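PDB 3F2E: SIRV coat protein from Sulfolobus islandicus rudivirus 1 variant YNP, which probably helps to build the virion of a rod-shaped archaeal virus, its C-terminal domain folding as a four-helix bundle. Local coordinates for residues L52-K60 with T78-V89. Residues are numbered along the deposited sequence; the frame is centred on the assembly and turned at random.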
ATOM      1  N   LEU A  52      -8.308  -8.771  -6.266  1.00 14.21           N
ATOM      2  CA  LEU A  52      -7.640  -7.669  -5.577  1.00 11.39           C
ATOM      3  C   LEU A  52      -6.544  -8.205  -4.651  1.00 13.48           C
ATOM      4  O   LEU A  52      -5.449  -7.650  -4.598  1.00 13.14           O
ATOM      5  CB  LEU A  52      -8.650  -6.843  -4.779  1.00 14.38           C
ATOM      6  CG  LEU A  52      -8.067  -5.693  -3.956  1.00 14.00           C
ATOM      7  CD1 LEU A  52      -7.390  -4.675  -4.864  1.00 14.94           C
ATOM      8  CD2 LEU A  52      -9.164  -5.036  -3.124  1.00 14.32           C
ATOM      9  N   VAL A  53      -6.845  -9.281  -3.923  1.00 12.52           N
ATOM     10  CA  VAL A  53      -5.855  -9.905  -3.037  1.00 12.99           C
ATOM     11  C   VAL A  53      -4.636 -10.421  -3.818  1.00 13.80           C
ATOM     12  O   VAL A  53      -3.499 -10.271  -3.367  1.00 13.24           O
ATOM     13  CB  VAL A  53      -6.496 -11.027  -2.176  1.00 11.43           C
ATOM     14  CG1 VAL A  53      -5.438 -11.770  -1.363  1.00 14.23           C
ATOM     15  CG2 VAL A  53      -7.572 -10.432  -1.267  1.00 14.50           C
ATOM     16  N   ASN A  54      -4.871 -11.019  -4.989  1.00 12.19           N
ATOM     17  CA  ASN A  54      -3.771 -11.392  -5.884  1.00 13.58           C
ATOM     18  C   ASN A  54      -2.891 -10.181  -6.200  1.00 12.04           C
ATOM     19  O   ASN A  54      -1.665 -10.232  -6.059  1.00 12.91           O
ATOM     20  CB  ASN A  54      -4.300 -11.973  -7.204  1.00 13.77           C
ATOM     21  CG  ASN A  54      -4.731 -13.430  -7.084  1.00 17.20           C
ATOM     22  OD1 ASN A  54      -5.686 -13.861  -7.737  1.00 21.34           O
ATOM     23  ND2 ASN A  54      -4.027 -14.190  -6.268  1.00 17.85           N
ATOM     24  N   MET A  55      -3.525  -9.099  -6.637  1.00 13.16           N
ATOM     25  CA  MET A  55      -2.804  -7.888  -7.018  1.00 12.01           C
ATOM     26  C   MET A  55      -1.989  -7.338  -5.850  1.00 12.73           C
ATOM     27  O   MET A  55      -0.814  -7.008  -6.007  1.00 13.54           O
ATOM     28  CB  MET A  55      -3.787  -6.833  -7.536  1.00 12.78           C
ATOM     29  CG  MET A  55      -3.158  -5.622  -8.204  1.00 17.44           C
ATOM     30  SD  MET A  55      -2.285  -6.024  -9.741  1.00 19.90           S
ATOM     31  CE  MET A  55      -0.652  -5.534  -9.254  0.53 23.96           C
ATOM     32  N   ILE A  56      -2.612  -7.244  -4.678  1.00 12.41           N
ATOM     33  CA  ILE A  56      -1.919  -6.711  -3.510  1.00 14.55           C
ATOM     34  C   ILE A  56      -0.754  -7.605  -3.078  1.00 15.38           C
ATOM     35  O   ILE A  56       0.353  -7.115  -2.830  1.00 13.31           O
ATOM     36  CB  ILE A  56      -2.895  -6.449  -2.343  1.00 14.02           C
ATOM     37  CG1 ILE A  56      -3.866  -5.332  -2.738  1.00 14.93           C
ATOM     38  CG2 ILE A  56      -2.131  -6.065  -1.087  1.00 17.25           C
ATOM     39  CD1 ILE A  56      -5.014  -5.126  -1.759  1.00 16.03           C
ATOM     40  N   ASN A  57      -0.989  -8.915  -3.015  1.00 12.65           N
ATOM     41  CA  ASN A  57       0.077  -9.854  -2.681  1.00 12.90           C
ATOM     42  C   ASN A  57       1.260  -9.747  -3.657  1.00 13.60           C
ATOM     43  O   ASN A  57       2.426  -9.783  -3.244  1.00 13.78           O
ATOM     44  CB  ASN A  57      -0.457 -11.291  -2.640  1.00 13.88           C
ATOM     45  CG  ASN A  57      -1.188 -11.612  -1.342  1.00 15.93           C
ATOM     46  OD1 ASN A  57      -0.958 -10.978  -0.310  1.00 17.73           O
ATOM     47  ND2 ASN A  57      -2.069 -12.613  -1.387  1.00 16.45           N
ATOM     48  N   GLY A  58       0.956  -9.616  -4.947  1.00 12.55           N
ATOM     49  CA  GLY A  58       1.990  -9.469  -5.967  1.00 12.52           C
ATOM     50  C   GLY A  58       2.792  -8.188  -5.793  1.00 13.67           C
ATOM     51  O   GLY A  58       4.026  -8.207  -5.850  1.00 15.35           O
ATOM     52  N   LEU A  59       2.093  -7.078  -5.567  1.00 11.79           N
ATOM     53  CA  LEU A  59       2.753  -5.786  -5.373  1.00 11.47           C
ATOM     54  C   LEU A  59       3.654  -5.816  -4.138  1.00 14.59           C
ATOM     55  O   LEU A  59       4.767  -5.290  -4.166  1.00 12.88           O
ATOM     56  CB  LEU A  59       1.723  -4.656  -5.244  1.00 13.78           C
ATOM     57  CG  LEU A  59       0.939  -4.269  -6.503  1.00 13.74           C
ATOM     58  CD1 LEU A  59      -0.192  -3.321  -6.160  1.00 16.43           C
ATOM     59  CD2 LEU A  59       1.868  -3.661  -7.559  1.00 16.36           C
ATOM     60  N   LYS A  60       3.171  -6.421  -3.051  1.00 13.44           N
ATOM     61  CA  LYS A  60       3.972  -6.520  -1.824  1.00 11.22           C
ATOM     62  C   LYS A  60       5.288  -7.235  -2.109  1.00 14.06           C
ATOM     63  O   LYS A  60       6.373  -6.723  -1.812  1.00 14.25           O
ATOM     64  CB  LYS A  60       3.210  -7.259  -0.721  1.00 12.35           C
ATOM     65  CG  LYS A  60       2.116  -6.434  -0.034  1.00 13.00           C
ATOM     66  CD  LYS A  60       1.346  -7.292   0.956  1.00 14.07           C
ATOM     67  CE  LYS A  60       0.344  -6.478   1.764  1.00 14.29           C
ATOM     68  NZ  LYS A  60      -0.461  -7.393   2.646  1.00 13.04           N
ATOM     69  N   THR A  78      -1.489  -0.809   3.216  1.00 13.57           N
ATOM     70  CA  THR A  78      -2.624  -1.563   2.686  1.00 15.19           C
ATOM     71  C   THR A  78      -3.842  -1.393   3.597  1.00 16.10           C
ATOM     72  O   THR A  78      -4.970  -1.192   3.135  1.00 14.30           O
ATOM     73  CB  THR A  78      -2.276  -3.055   2.533  1.00 14.04           C
ATOM     74  OG1 THR A  78      -1.118  -3.196   1.690  1.00 13.86           O
ATOM     75  CG2 THR A  78      -3.454  -3.823   1.926  1.00 15.46           C
ATOM     76  N   ASP A  79      -3.596  -1.444   4.900  1.00 13.22           N
ATOM     77  CA  ASP A  79      -4.664  -1.328   5.881  1.00 15.12           C
ATOM     78  C   ASP A  79      -5.379   0.027   5.840  1.00 16.43           C
ATOM     79  O   ASP A  79      -6.611   0.092   5.906  1.00 16.21           O
ATOM     80  CB  ASP A  79      -4.129  -1.568   7.289  1.00 14.48           C
ATOM     81  CG  ASP A  79      -5.218  -1.447   8.339  1.00 22.68           C
ATOM     82  OD1 ASP A  79      -6.073  -2.358   8.411  1.00 20.19           O
ATOM     83  OD2 ASP A  79      -5.237  -0.426   9.069  1.00 21.69           O
ATOM     84  N   ILE A  80      -4.614   1.110   5.747  1.00 13.89           N
ATOM     85  CA  ILE A  80      -5.225   2.440   5.812  1.00 15.71           C
ATOM     86  C   ILE A  80      -5.998   2.751   4.526  1.00 18.25           C
ATOM     87  O   ILE A  80      -6.973   3.499   4.536  1.00 18.92           O
ATOM     88  CB  ILE A  80      -4.185   3.545   6.171  1.00 15.74           C
ATOM     89  CG1 ILE A  80      -4.897   4.785   6.727  1.00 21.50           C
ATOM     90  CG2 ILE A  80      -3.303   3.892   4.981  1.00 18.57           C
ATOM     91  CD1 ILE A  80      -3.978   5.752   7.457  1.00 22.46           C
ATOM     92  N   ILE A  81      -5.583   2.136   3.422  1.00 14.44           N
ATOM     93  CA  ILE A  81      -6.260   2.343   2.145  1.00 19.35           C
ATOM     94  C   ILE A  81      -7.497   1.456   1.945  1.00 17.94           C
ATOM     95  O   ILE A  81      -8.538   1.936   1.479  1.00 19.88           O
ATOM     96  CB  ILE A  81      -5.284   2.176   0.958  1.00 18.27           C
ATOM     97  CG1 ILE A  81      -4.192   3.245   1.021  1.00 18.44           C
ATOM     98  CG2 ILE A  81      -6.036   2.271  -0.370  1.00 19.97           C
ATOM     99  CD1 ILE A  81      -3.057   3.031   0.026  1.00 18.92           C
ATOM    100  N   THR A  82      -7.395   0.181   2.318  1.00 16.80           N
ATOM    101  CA  THR A  82      -8.462  -0.793   2.052  1.00 17.73           C
ATOM    102  C   THR A  82      -9.303  -1.195   3.263  1.00 18.80           C
ATOM    103  O   THR A  82     -10.412  -1.709   3.101  1.00 18.26           O
ATOM    104  CB  THR A  82      -7.901  -2.104   1.452  1.00 18.47           C
ATOM    105  OG1 THR A  82      -7.242  -2.859   2.477  1.00 18.79           O
ATOM    106  CG2 THR A  82      -6.933  -1.811   0.323  1.00 18.55           C
ATOM    107  N   GLY A  83      -8.767  -0.994   4.465  1.00 17.88           N
ATOM    108  CA  GLY A  83      -9.429  -1.428   5.686  1.00 19.28           C
ATOM    109  C   GLY A  83      -8.883  -2.721   6.282  1.00 19.79           C
ATOM    110  O   GLY A  83      -9.268  -3.113   7.388  1.00 21.74           O
ATOM    111  N   SER A  84      -7.993  -3.387   5.543  0.75 16.25           N
ATOM    112  CA  SER A  84      -7.386  -4.651   5.971  0.75 16.99           C
ATOM    113  C   SER A  84      -5.909  -4.670   5.576  0.75 14.46           C
ATOM    114  O   SER A  84      -5.563  -4.221   4.486  0.75 16.29           O
ATOM    115  CB  SER A  84      -8.103  -5.836   5.311  0.75 16.93           C
ATOM    116  OG  SER A  84      -7.359  -7.041   5.437  0.75 15.99           O
ATOM    117  N   PRO A  85      -5.033  -5.172   6.463  1.00 15.05           N
ATOM    118  CA  PRO A  85      -3.593  -5.224   6.175  1.00 15.56           C
ATOM    119  C   PRO A  85      -3.279  -6.170   5.029  1.00 18.39           C
ATOM    120  O   PRO A  85      -2.227  -6.042   4.392  1.00 17.55           O
ATOM    121  CB  PRO A  85      -3.002  -5.784   7.474  1.00 20.32           C
ATOM    122  CG  PRO A  85      -4.154  -6.516   8.113  1.00 24.62           C
ATOM    123  CD  PRO A  85      -5.322  -5.635   7.830  1.00 20.70           C
ATOM    124  N   THR A  86      -4.181  -7.117   4.777  1.00 17.05           N
ATOM    125  CA  THR A  86      -3.950  -8.124   3.743  1.00 19.58           C
ATOM    126  C   THR A  86      -4.901  -7.954   2.560  1.00 21.99           C
ATOM    127  O   THR A  86      -4.943  -8.800   1.662  1.00 23.58           O
ATOM    128  CB  THR A  86      -4.020  -9.561   4.311  1.00 17.46           C
ATOM    129  OG1 THR A  86      -5.103  -9.665   5.248  1.00 22.95           O
ATOM    130  CG2 THR A  86      -2.708  -9.911   5.015  1.00 24.23           C
ATOM    131  N   GLY A  87      -5.662  -6.859   2.572  1.00 20.02           N
ATOM    132  CA  GLY A  87      -6.486  -6.458   1.442  1.00 18.51           C
ATOM    133  C   GLY A  87      -7.882  -7.060   1.311  1.00 18.95           C
ATOM    134  O   GLY A  87      -8.512  -6.934   0.260  1.00 17.98           O
ATOM    135  N   TYR A  88      -8.374  -7.707   2.364  1.00 17.31           N
ATOM    136  CA  TYR A  88      -9.746  -8.205   2.350  1.00 18.06           C
ATOM    137  C   TYR A  88     -10.741  -7.052   2.338  1.00 17.22           C
ATOM    138  O   TYR A  88     -10.708  -6.182   3.209  1.00 18.13           O
ATOM    139  CB  TYR A  88     -10.039  -9.097   3.558  1.00 16.36           C
ATOM    140  CG  TYR A  88     -11.510  -9.445   3.668  1.00 17.97           C
ATOM    141  CD1 TYR A  88     -12.089 -10.369   2.806  1.00 16.52           C
ATOM    142  CD2 TYR A  88     -12.320  -8.831   4.613  1.00 24.01           C
ATOM    143  CE1 TYR A  88     -13.430 -10.690   2.896  1.00 18.09           C
ATOM    144  CE2 TYR A  88     -13.668  -9.138   4.708  1.00 27.74           C
ATOM    145  CZ  TYR A  88     -14.216 -10.070   3.847  1.00 24.97           C
ATOM    146  OH  TYR A  88     -15.555 -10.376   3.940  1.00 26.84           O
ATOM    147  N   VAL A  89     -11.623  -7.060   1.344  1.00 15.68           N
ATOM    148  CA  VAL A  89     -12.695  -6.085   1.230  1.00 18.70           C
ATOM    149  C   VAL A  89     -13.968  -6.842   0.872  1.00 21.73           C
ATOM    150  O   VAL A  89     -13.977  -7.637  -0.069  1.00 20.83           O
ATOM    151  CB  VAL A  89     -12.396  -5.047   0.131  1.00 21.70           C
ATOM    152  CG1 VAL A  89     -13.572  -4.097  -0.045  1.00 25.25           C
ATOM    153  CG2 VAL A  89     -11.110  -4.283   0.451  1.00 19.96           C
TER
HETATM  154  O   HOH W   1      -2.202  -8.903   0.973  1.00 23.66           O
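Three groups grip the ammonium of Lys60. Its NZ donates to Pro85 O at 2.8 Å, in the carbonyl plane and on a lone pair (C=O...N angle 143°), forms a salt bridge with Asp75 OD1 and donates to a water. That water gives its own hydrogens to Asn57 OD1 and Thr86 O, so it joins two turns of helix 50-67 to the C-terminal tail. The lysine chain is extended beyond CG, and where it crosses Thr78 at about a right angle its CE lies 3.6 Å from Thr78 OG1, a hydroxyl hydrogen-bonded to Leu74 O. Beside this polar end, Ile56 meets Thr78 tip to tip, CG2 to CG2 at 4.0 Å. The other branch of Ile56 turns to the tail: with CG1 anti to the carbonyl carbon (chi1 -66°), CD1 rests 3.8 Å from Gly87 CA, where the glycine closes a type I turn begun at Ser84. Further on, Leu52 CD2 touches Val89 CG2 at 4.1 Å. The axes of segments 52-60 and 78-82 come no closer than 13.3 Å, whereas the tail brings Gly87 CA to 5.7 Å from Val53 CA. The network around NZ probably stabilises the charged form of Lys60 and helps to hold the turn against the helix.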